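Local coordinates for 3-phosphoshikimate 1-carboxyvinyltransferase (Streptomyces sviceus, PDB 7M0O), which probably catalyses the transfer of the enolpyruvyl group of phosphoenolpyruvate to the 5-hydroxyl of shikimate-3-phosphate, the sixth step of chorismate biosynthesis, at residues Pro30-Asp34 with Asp35-Phe39; Phe98-Ser101 with Pro102-Arg106; Arg114-Asp118 with Leu119-Leu123; Thr248-Gln252 with Gly253-Phe257. All blocks are in the same frame, centred on the assembly; numbering follows the deposited sequence. Where two conformers were deposited one is given.

Overall arrangement
The four local contacts follow one another along the chain without overlapping. Interactions 1, 2 and 3 lie in one half of the molecule, and interaction 4 lies across the chain's centre from them, with centres about 23, 35 and 36 Å away, respectively. This fits the two-domain architecture of EPSP synthases, whose active site lies in the cleft between domains. Interaction 1 starts helix 34-45, about 17 Å (centres) from interaction 2. Interactions 2 and 3, whose centres are about 21 Å apart, join short helices to strands 95-99 and 122-125 of one mixed sheet, with strand 134-139 between them. Interactions 1, 2 and 4 adjoin predicted substrate-binding residues; interaction 3 binds potassium farther out.

Interaction 1: residues Pro30-Asp34 with Asp35-Phe39; sequences PLRSD and DTEGF
T36 folds its side chain back over the end of the preceding loop, its methyl CG2 lying 3.5 Å from S33 OG and its hydroxyl OG1 standing 2.9 Å from L31 O. With OG1 turned between the backbone N and the carbonyl carbon (chi1 72°), the hydroxyl faces the loop and accepts a nearly straight hydrogen bond from S33 N, 3.0 Å from T36 OG1. S33 answers in kind: T36 N donates to S33 OG at 3.3 Å. These reciprocal bonds form a capping box, with S33 as N-cap of helix 34-45. The helical pattern is already running behind it, for E37 N donates to S33 O at 2.9 Å and G38 N to D34 O at 3.0 Å. An alanine in place of T36 is likely to leave S33 N without its mate and to open a gap against L31 O, freeing the loop to shift.

R32 and E37 add opposite charges, NH1 of R32 standing 4.1 Å from OE1 of E37; that oxygen lies well out of the guanidinium plane and no N-H points at it, so the two share opposite charge alone. Their firmer partners lie elsewhere: R32 bonds T53 O and E37 makes a salt bridge with R52. D35 turns its carboxylate away from the box to T80 N and the T81 hydroxyl, with a long, weak ion pair to K8, a residue predicted to bind both substrates. The cap therefore supplies two early backbone N-H groups, S33 N and T36 N, with side-chain oxygens, and fixes the first helical turn, which carries the D35 carboxylate.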
# COMPACT_ATOMS: atom_id res chain seq x y z
N PRO A 30 -2.17 11.74 -5.77
CA PRO A 30 -1.64 11.14 -4.54
C PRO A 30 -2.73 11.02 -3.48
O PRO A 30 -3.74 11.74 -3.49
CB PRO A 30 -0.56 12.13 -4.10
CG PRO A 30 -1.07 13.44 -4.59
CD PRO A 30 -1.71 13.14 -5.92
N LEU A 31 -2.54 10.08 -2.56
CA LEU A 31 -3.44 9.97 -1.42
C LEU A 31 -3.28 11.19 -0.52
O LEU A 31 -2.16 11.56 -0.15
CB LEU A 31 -3.16 8.68 -0.64
CG LEU A 31 -3.89 8.53 0.70
CD1 LEU A 31 -5.40 8.43 0.48
CD2 LEU A 31 -3.39 7.35 1.50
N ARG A 32 -4.41 11.80 -0.14
CA ARG A 32 -4.41 12.88 0.84
C ARG A 32 -4.85 12.29 2.17
O ARG A 32 -6.02 11.94 2.35
CB ARG A 32 -5.34 14.01 0.40
CG ARG A 32 -4.74 14.90 -0.68
CD ARG A 32 -5.71 16.02 -1.02
NE ARG A 32 -5.13 17.08 -1.85
CZ ARG A 32 -4.72 18.25 -1.38
NH1 ARG A 32 -4.82 18.54 -0.09
NH2 ARG A 32 -4.23 19.16 -2.22
N SER A 33 -3.90 12.14 3.09
CA SER A 33 -4.18 11.69 4.45
C SER A 33 -3.45 12.60 5.43
O SER A 33 -2.67 13.46 5.02
CB SER A 33 -3.74 10.23 4.64
OG SER A 33 -2.33 10.11 4.59
N ASP A 34 -3.67 12.38 6.74
CA ASP A 34 -2.93 13.15 7.73
C ASP A 34 -1.43 12.89 7.61
O ASP A 34 -0.62 13.81 7.76
CB ASP A 34 -3.41 12.85 9.15
CG ASP A 34 -4.79 13.44 9.42
OD1 ASP A 34 -5.19 14.42 8.74
OD2 ASP A 34 -5.49 12.91 10.32
N ASP A 35 -1.03 11.64 7.30
CA ASP A 35 0.39 11.33 7.15
C ASP A 35 0.99 12.06 5.95
O ASP A 35 2.02 12.72 6.08
CB ASP A 35 0.60 9.81 7.02
CG ASP A 35 2.08 9.39 7.13
OD1 ASP A 35 2.98 10.25 7.26
OD2 ASP A 35 2.34 8.16 7.11
N THR A 36 0.34 11.99 4.78
CA THR A 36 0.93 12.68 3.63
C THR A 36 0.85 14.19 3.77
O THR A 36 1.73 14.91 3.25
CB THR A 36 0.26 12.23 2.33
OG1 THR A 36 -1.06 12.77 2.25
CG2 THR A 36 0.20 10.73 2.26
N GLU A 37 -0.17 14.71 4.46
CA GLU A 37 -0.21 16.14 4.72
C GLU A 37 0.96 16.57 5.60
O GLU A 37 1.61 17.59 5.33
CB GLU A 37 -1.55 16.53 5.36
CG GLU A 37 -1.74 18.03 5.57
CD GLU A 37 -2.08 18.76 4.28
OE1 GLU A 37 -2.53 18.09 3.31
OE2 GLU A 37 -1.92 20.01 4.23
N GLY A 38 1.26 15.80 6.65
CA GLY A 38 2.40 16.11 7.48
C GLY A 38 3.73 15.99 6.75
O GLY A 38 4.66 16.77 7.00
N PHE A 39 3.83 15.03 5.82
CA PHE A 39 5.02 14.91 4.97
C PHE A 39 5.23 16.18 4.16
O PHE A 39 6.32 16.76 4.15
CB PHE A 39 4.86 13.69 4.05
CG PHE A 39 6.17 13.11 3.50
CD1 PHE A 39 6.40 11.75 3.55
CD2 PHE A 39 7.11 13.92 2.88
CE1 PHE A 39 7.57 11.20 3.01
CE2 PHE A 39 8.28 13.38 2.35
CZ PHE A 39 8.51 12.02 2.41

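Interaction 2: residues Phe98-Ser101 with Pro102-Arg106; sequences FDAS and PQMRR
D99 and R105 form a side-on salt bridge. R105 NE donates to D99 OD1 at 2.9 Å and R105 NH2 to D99 OD2 at 2.7 Å, both on the syn side of the carboxylate and close to the guanidinium plane, although the two planes are turned 31° apart. The arginine chain is extended from CG to NE, long enough to span back past A100, whose carbonyl O lies over one guanidinium face.

Among the hydrogen bonds, S101 is the N-cap of the short helix 102-105: M104 N donates to S101 OG at 3.1 Å. S101 OG is also bonded to D77. One turn on, R105 N donates to S101 O at 2.8 Å.

The apolar contact is A100 CB against M104 CG at 3.6 Å. M104 CG stands opposite its own backbone N (chi1 178°) and the chain then bends toward A82 of helix 79-90.

A methionine at R105 would probably leave the D99 carboxylate without its countercharge and let the helix start drift from strand 95-99. Charge pairing and capping thus tie strand to helix just ahead of R107, a predicted phosphoenolpyruvate ligand.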
# COMPACT_ATOMS: atom_id res chain seq x y z
N PHE A 98 14.08 16.38 14.88
CA PHE A 98 12.80 15.73 14.60
C PHE A 98 12.07 15.37 15.88
O PHE A 98 12.69 15.04 16.90
CB PHE A 98 13.02 14.47 13.75
CG PHE A 98 13.47 14.75 12.35
CD1 PHE A 98 14.82 14.80 12.02
CD2 PHE A 98 12.54 14.96 11.34
CE1 PHE A 98 15.23 15.06 10.72
CE2 PHE A 98 12.95 15.22 10.03
CZ PHE A 98 14.31 15.27 9.73
N ASP A 99 10.75 15.45 15.84
CA ASP A 99 9.91 14.97 16.92
C ASP A 99 8.62 14.45 16.32
O ASP A 99 8.31 14.68 15.15
CB ASP A 99 9.65 16.08 17.97
CG ASP A 99 9.27 15.52 19.32
OD1 ASP A 99 9.30 14.27 19.47
OD2 ASP A 99 8.93 16.32 20.22
N ALA A 100 7.85 13.73 17.13
CA ALA A 100 6.57 13.22 16.66
C ALA A 100 5.53 13.42 17.77
O ALA A 100 5.84 13.92 18.84
CB ALA A 100 6.70 11.75 16.25
N SER A 101 4.30 13.05 17.48
CA SER A 101 3.26 13.14 18.49
C SER A 101 3.59 12.19 19.64
O SER A 101 4.35 11.22 19.47
CB SER A 101 1.91 12.79 17.87
OG SER A 101 1.85 11.40 17.60
N PRO A 102 3.05 12.44 20.83
CA PRO A 102 3.33 11.53 21.96
C PRO A 102 3.01 10.08 21.64
O PRO A 102 3.71 9.16 22.09
CB PRO A 102 2.45 12.10 23.08
CG PRO A 102 2.34 13.59 22.72
CD PRO A 102 2.28 13.63 21.23
N GLN A 103 1.99 9.84 20.81
CA GLN A 103 1.66 8.47 20.43
C GLN A 103 2.65 7.90 19.42
O GLN A 103 3.04 6.73 19.53
CB GLN A 103 0.21 8.42 19.91
CG GLN A 103 -0.16 9.50 18.89
CD GLN A 103 -0.86 10.74 19.49
OE1 GLN A 103 -0.45 11.28 20.52
NE2 GLN A 103 -1.90 11.20 18.80
N MET A 104 3.11 8.72 18.47
CA MET A 104 4.05 8.23 17.46
C MET A 104 5.48 8.11 18.00
O MET A 104 6.26 7.31 17.47
CB MET A 104 4.03 9.15 16.23
CG MET A 104 5.02 8.77 15.11
SD MET A 104 4.55 7.32 14.13
CE MET A 104 6.16 6.59 13.79
N ARG A 105 5.84 8.86 19.05
CA ARG A 105 7.11 8.63 19.73
C ARG A 105 7.24 7.19 20.18
O ARG A 105 8.35 6.66 20.26
CB ARG A 105 7.28 9.57 20.93
CG ARG A 105 7.51 11.05 20.62
CD ARG A 105 7.71 11.85 21.90
NE ARG A 105 7.73 13.30 21.67
CZ ARG A 105 6.93 14.17 22.27
NH1 ARG A 105 6.02 13.74 23.14
NH2 ARG A 105 7.03 15.46 22.00
N ARG A 106 6.12 6.53 20.48
CA ARG A 106 6.16 5.17 20.98
C ARG A 106 6.50 4.14 19.89
O ARG A 106 6.70 2.97 20.23
CB ARG A 106 4.82 4.83 21.63
CG ARG A 106 4.52 5.68 22.88
CD ARG A 106 3.31 5.13 23.64
NE ARG A 106 2.04 5.69 23.16
CZ ARG A 106 1.02 6.02 23.95
NH1 ARG A 106 1.12 5.84 25.26
NH2 ARG A 106 -0.09 6.53 23.43

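Interaction 3: residues Arg114-Asp118 with Leu119-Leu123; sequences RALRD and LGVDL. With K (potassium ion), chain C.
L116 and V121 meet in a Schellman motif that ends helix 110-118. V121 N donates to L116 O at 3.0 Å, and inside that bond G120 N donates to R117 O at 3.0 Å, from well above the carbonyl plane. G120 is the C-prime residue, with phi at 95°; a side chain there would be jammed against the carbonyl O of L119, which calls for glycine.

The apolar seal of the motif follows directly. L116 CB lies 4.2 Å from V121 CB, and farther along the chain L116 CD1 reaches L123 CD1 on strand 122-125, the two side chains crossing at an angle. L119 curls its CB and CG over A115 O, to which its own backbone N is hydrogen-bonded. L163 of helix 155-163 backs L116, and V136 of strand 134-139 backs V121, packing the turn between helix and sheet.

R117 lays CG and CD along the backbone of 121-123. Its CD touches L123 O at 3.4 Å, a bend at chi3 (-72°) then turns NE back to S113 O, and the guanidinium makes a salt bridge with E129.

The carbonyls at the helix end serve further partners. Potassium is bound by R117 O at 3.0 Å and D118 O at 2.8 Å, while one water donates to both R117 O and, at 2.7 Å, V121 O.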
# COMPACT_ATOMS: atom_id res chain seq x y z
N ARG A 114 19.97 2.66 13.10
CA ARG A 114 21.23 1.93 13.22
C ARG A 114 21.96 1.88 11.89
O ARG A 114 23.19 2.03 11.84
CB ARG A 114 20.96 0.53 13.77
CG ARG A 114 22.17 -0.40 13.77
CD ARG A 114 21.79 -1.72 13.10
NE ARG A 114 21.21 -1.45 11.78
CZ ARG A 114 20.19 -2.12 11.26
NH1 ARG A 114 19.61 -3.11 11.90
NH2 ARG A 114 19.76 -1.78 10.06
N ALA A 115 21.22 1.66 10.80
CA ALA A 115 21.83 1.62 9.47
C ALA A 115 22.38 2.98 9.07
O ALA A 115 23.46 3.05 8.48
CB ALA A 115 20.80 1.12 8.45
N LEU A 116 21.67 4.08 9.40
CA LEU A 116 22.17 5.41 9.05
C LEU A 116 23.46 5.72 9.80
O LEU A 116 24.38 6.35 9.24
CB LEU A 116 21.12 6.47 9.36
CG LEU A 116 19.91 6.49 8.41
CD1 LEU A 116 18.80 7.46 8.92
CD2 LEU A 116 20.32 6.88 6.99
N ARG A 117 23.53 5.34 11.07
CA ARG A 117 24.74 5.55 11.85
C ARG A 117 25.87 4.63 11.42
O ARG A 117 27.05 5.04 11.40
CB ARG A 117 24.42 5.42 13.34
CG ARG A 117 23.58 6.61 13.85
CD ARG A 117 23.19 6.41 15.30
NE ARG A 117 22.17 5.37 15.45
CZ ARG A 117 21.71 4.95 16.63
NH1 ARG A 117 22.17 5.50 17.75
NH2 ARG A 117 20.77 4.00 16.69
N ASP A 118 25.56 3.38 11.05
CA ASP A 118 26.57 2.53 10.42
C ASP A 118 27.18 3.22 9.21
O ASP A 118 28.38 3.10 8.95
CB ASP A 118 25.97 1.18 10.00
CG ASP A 118 25.76 0.22 11.16
OD1 ASP A 118 26.21 0.52 12.29
OD2 ASP A 118 25.11 -0.84 10.95
N LEU A 119 26.35 3.94 8.45
CA LEU A 119 26.74 4.69 7.25
C LEU A 119 27.36 6.06 7.55
O LEU A 119 27.61 6.83 6.61
CB LEU A 119 25.52 4.89 6.34
CG LEU A 119 25.08 3.63 5.61
CD1 LEU A 119 23.72 3.82 4.96
CD2 LEU A 119 26.15 3.27 4.57
N GLY A 120 27.61 6.38 8.80
CA GLY A 120 28.36 7.58 9.13
C GLY A 120 27.54 8.80 9.45
O GLY A 120 28.11 9.89 9.58
N VAL A 121 26.22 8.67 9.58
CA VAL A 121 25.38 9.81 9.91
C VAL A 121 25.49 10.11 11.40
O VAL A 121 25.44 9.20 12.23
CB VAL A 121 23.92 9.55 9.50
CG1 VAL A 121 23.03 10.74 9.90
CG2 VAL A 121 23.82 9.33 7.98
N ASP A 122 25.66 11.38 11.72
CA ASP A 122 25.61 11.85 13.11
C ASP A 122 24.14 12.00 13.46
O ASP A 122 23.54 13.05 13.28
CB ASP A 122 26.35 13.17 13.27
CG ASP A 122 26.35 13.68 14.70
OD1 ASP A 122 25.54 13.20 15.53
OD2 ASP A 122 27.16 14.58 15.00
N LEU A 123 23.54 10.91 13.94
CA LEU A 123 22.16 10.89 14.40
C LEU A 123 22.18 10.55 15.89
O LEU A 123 22.87 9.62 16.32
CB LEU A 123 21.33 9.86 13.62
CG LEU A 123 19.83 9.71 13.88
CD1 LEU A 123 19.20 9.09 12.65
CD2 LEU A 123 19.59 8.82 15.11
K K C . 29.88 4.22 10.97
O HOH W 1 27.60 7.63 12.73

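Interaction 4: residues Thr248-Gln252 with Gly253-Phe257; sequences TGALQ and GDLGF
A250 and L255 make the one apolar side-chain contact of this turn, A250 CB against L255 CD2 at 3.7 Å. The conformation of the leucine brings it there: its CG stands anti to the backbone N (chi1 -172°), and with CD1 turned aside (chi2 58°), CD2 continues the chain outward, anti to CA, to meet the alanine methyl. L255 CB also passes 3.7 Å from Q252 O. That oxygen accepts from L255 N at 3.3 Å, the donor lying above the carbonyl plane rather than on a lone pair, and the bond opens a 3-10 segment. G256 N to G253 O at 2.9 Å and F257 N to D254 O at 3.0 Å continue the three-residue spacing into helix 257-263.

Q252 sends its chain the other way. With CG anti to its carbonyl carbon (chi1 -67°) and the chain extended beyond it, the amide is carried clear of the turn, where both of its ends are held: OE1 accepts from A223 N, while NE2 donates to E220 OE1 and P221 O. These three bonds fix which way round the amide sits. D254 directs OD2 to the hydroxyl of S224, and its side chain comes within about 4 Å of that of D295, the predicted proton acceptor.

The turn thus links several pieces of the fold. L251 packs on I186, A189 and M190 of helix 182-193, L255 touches F230 of helix 223-235, and F257 enters between that helix, at S227 and A231, and helix 297-303, at T299 and L300.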
# COMPACT_ATOMS: atom_id res chain seq x y z
N THR A 248 -2.39 -1.90 -17.57
CA THR A 248 -1.56 -3.07 -17.86
C THR A 248 -0.22 -3.02 -17.14
O THR A 248 0.32 -4.07 -16.76
CB THR A 248 -1.32 -3.20 -19.37
OG1 THR A 248 -2.56 -3.07 -20.08
CG2 THR A 248 -0.72 -4.56 -19.70
N GLY A 249 0.34 -1.83 -16.96
CA GLY A 249 1.63 -1.79 -16.31
C GLY A 249 1.57 -1.65 -14.80
O GLY A 249 2.55 -1.21 -14.19
N ALA A 250 0.46 -2.05 -14.18
CA ALA A 250 0.24 -1.74 -12.78
C ALA A 250 1.23 -2.45 -11.87
O ALA A 250 1.56 -3.62 -12.07
CB ALA A 250 -1.18 -2.10 -12.35
N LEU A 251 1.68 -1.72 -10.85
CA LEU A 251 2.65 -2.26 -9.90
C LEU A 251 2.02 -3.18 -8.87
O LEU A 251 2.71 -4.06 -8.36
CB LEU A 251 3.37 -1.11 -9.18
CG LEU A 251 4.13 -0.13 -10.07
CD1 LEU A 251 5.09 0.70 -9.23
CD2 LEU A 251 4.87 -0.85 -11.19
N GLN A 252 0.74 -3.00 -8.54
CA GLN A 252 0.12 -3.77 -7.47
C GLN A 252 -0.38 -5.11 -7.97
O GLN A 252 -1.20 -5.16 -8.89
CB GLN A 252 -1.04 -2.99 -6.86
CG GLN A 252 -0.61 -1.72 -6.13
CD GLN A 252 -1.82 -0.86 -5.81
OE1 GLN A 252 -2.44 -1.01 -4.76
NE2 GLN A 252 -2.18 -0.01 -6.74
N GLY A 253 0.10 -6.20 -7.35
CA GLY A 253 -0.33 -7.54 -7.74
C GLY A 253 -1.82 -7.81 -7.59
O GLY A 253 -2.37 -8.67 -8.29
N ASP A 254 -2.49 -7.09 -6.69
CA ASP A 254 -3.90 -7.43 -6.47
C ASP A 254 -4.79 -7.03 -7.64
O ASP A 254 -5.95 -7.45 -7.65
CB ASP A 254 -4.43 -6.80 -5.19
CG ASP A 254 -4.00 -7.57 -3.94
OD1 ASP A 254 -3.32 -8.61 -4.07
OD2 ASP A 254 -4.33 -7.10 -2.83
N LEU A 255 -4.30 -6.22 -8.60
CA LEU A 255 -5.05 -6.07 -9.84
C LEU A 255 -5.30 -7.42 -10.51
O LEU A 255 -6.30 -7.58 -11.21
CB LEU A 255 -4.33 -5.12 -10.82
CG LEU A 255 -5.16 -4.76 -12.06
CD1 LEU A 255 -6.48 -4.09 -11.66
CD2 LEU A 255 -4.42 -3.82 -12.99
N GLY A 256 -4.43 -8.40 -10.29
CA GLY A 256 -4.66 -9.74 -10.82
C GLY A 256 -5.96 -10.39 -10.38
O GLY A 256 -6.36 -11.42 -10.95
N PHE A 257 -6.64 -9.84 -9.37
CA PHE A 257 -7.96 -10.34 -9.03
C PHE A 257 -8.90 -10.28 -10.23
O PHE A 257 -9.78 -11.14 -10.37
CB PHE A 257 -8.50 -9.55 -7.83
CG PHE A 257 -9.90 -9.95 -7.41
CD1 PHE A 257 -10.13 -11.17 -6.79
CD2 PHE A 257 -10.98 -9.10 -7.62
CE1 PHE A 257 -11.39 -11.54 -6.38
CE2 PHE A 257 -12.25 -9.44 -7.23
CZ PHE A 257 -12.48 -10.68 -6.62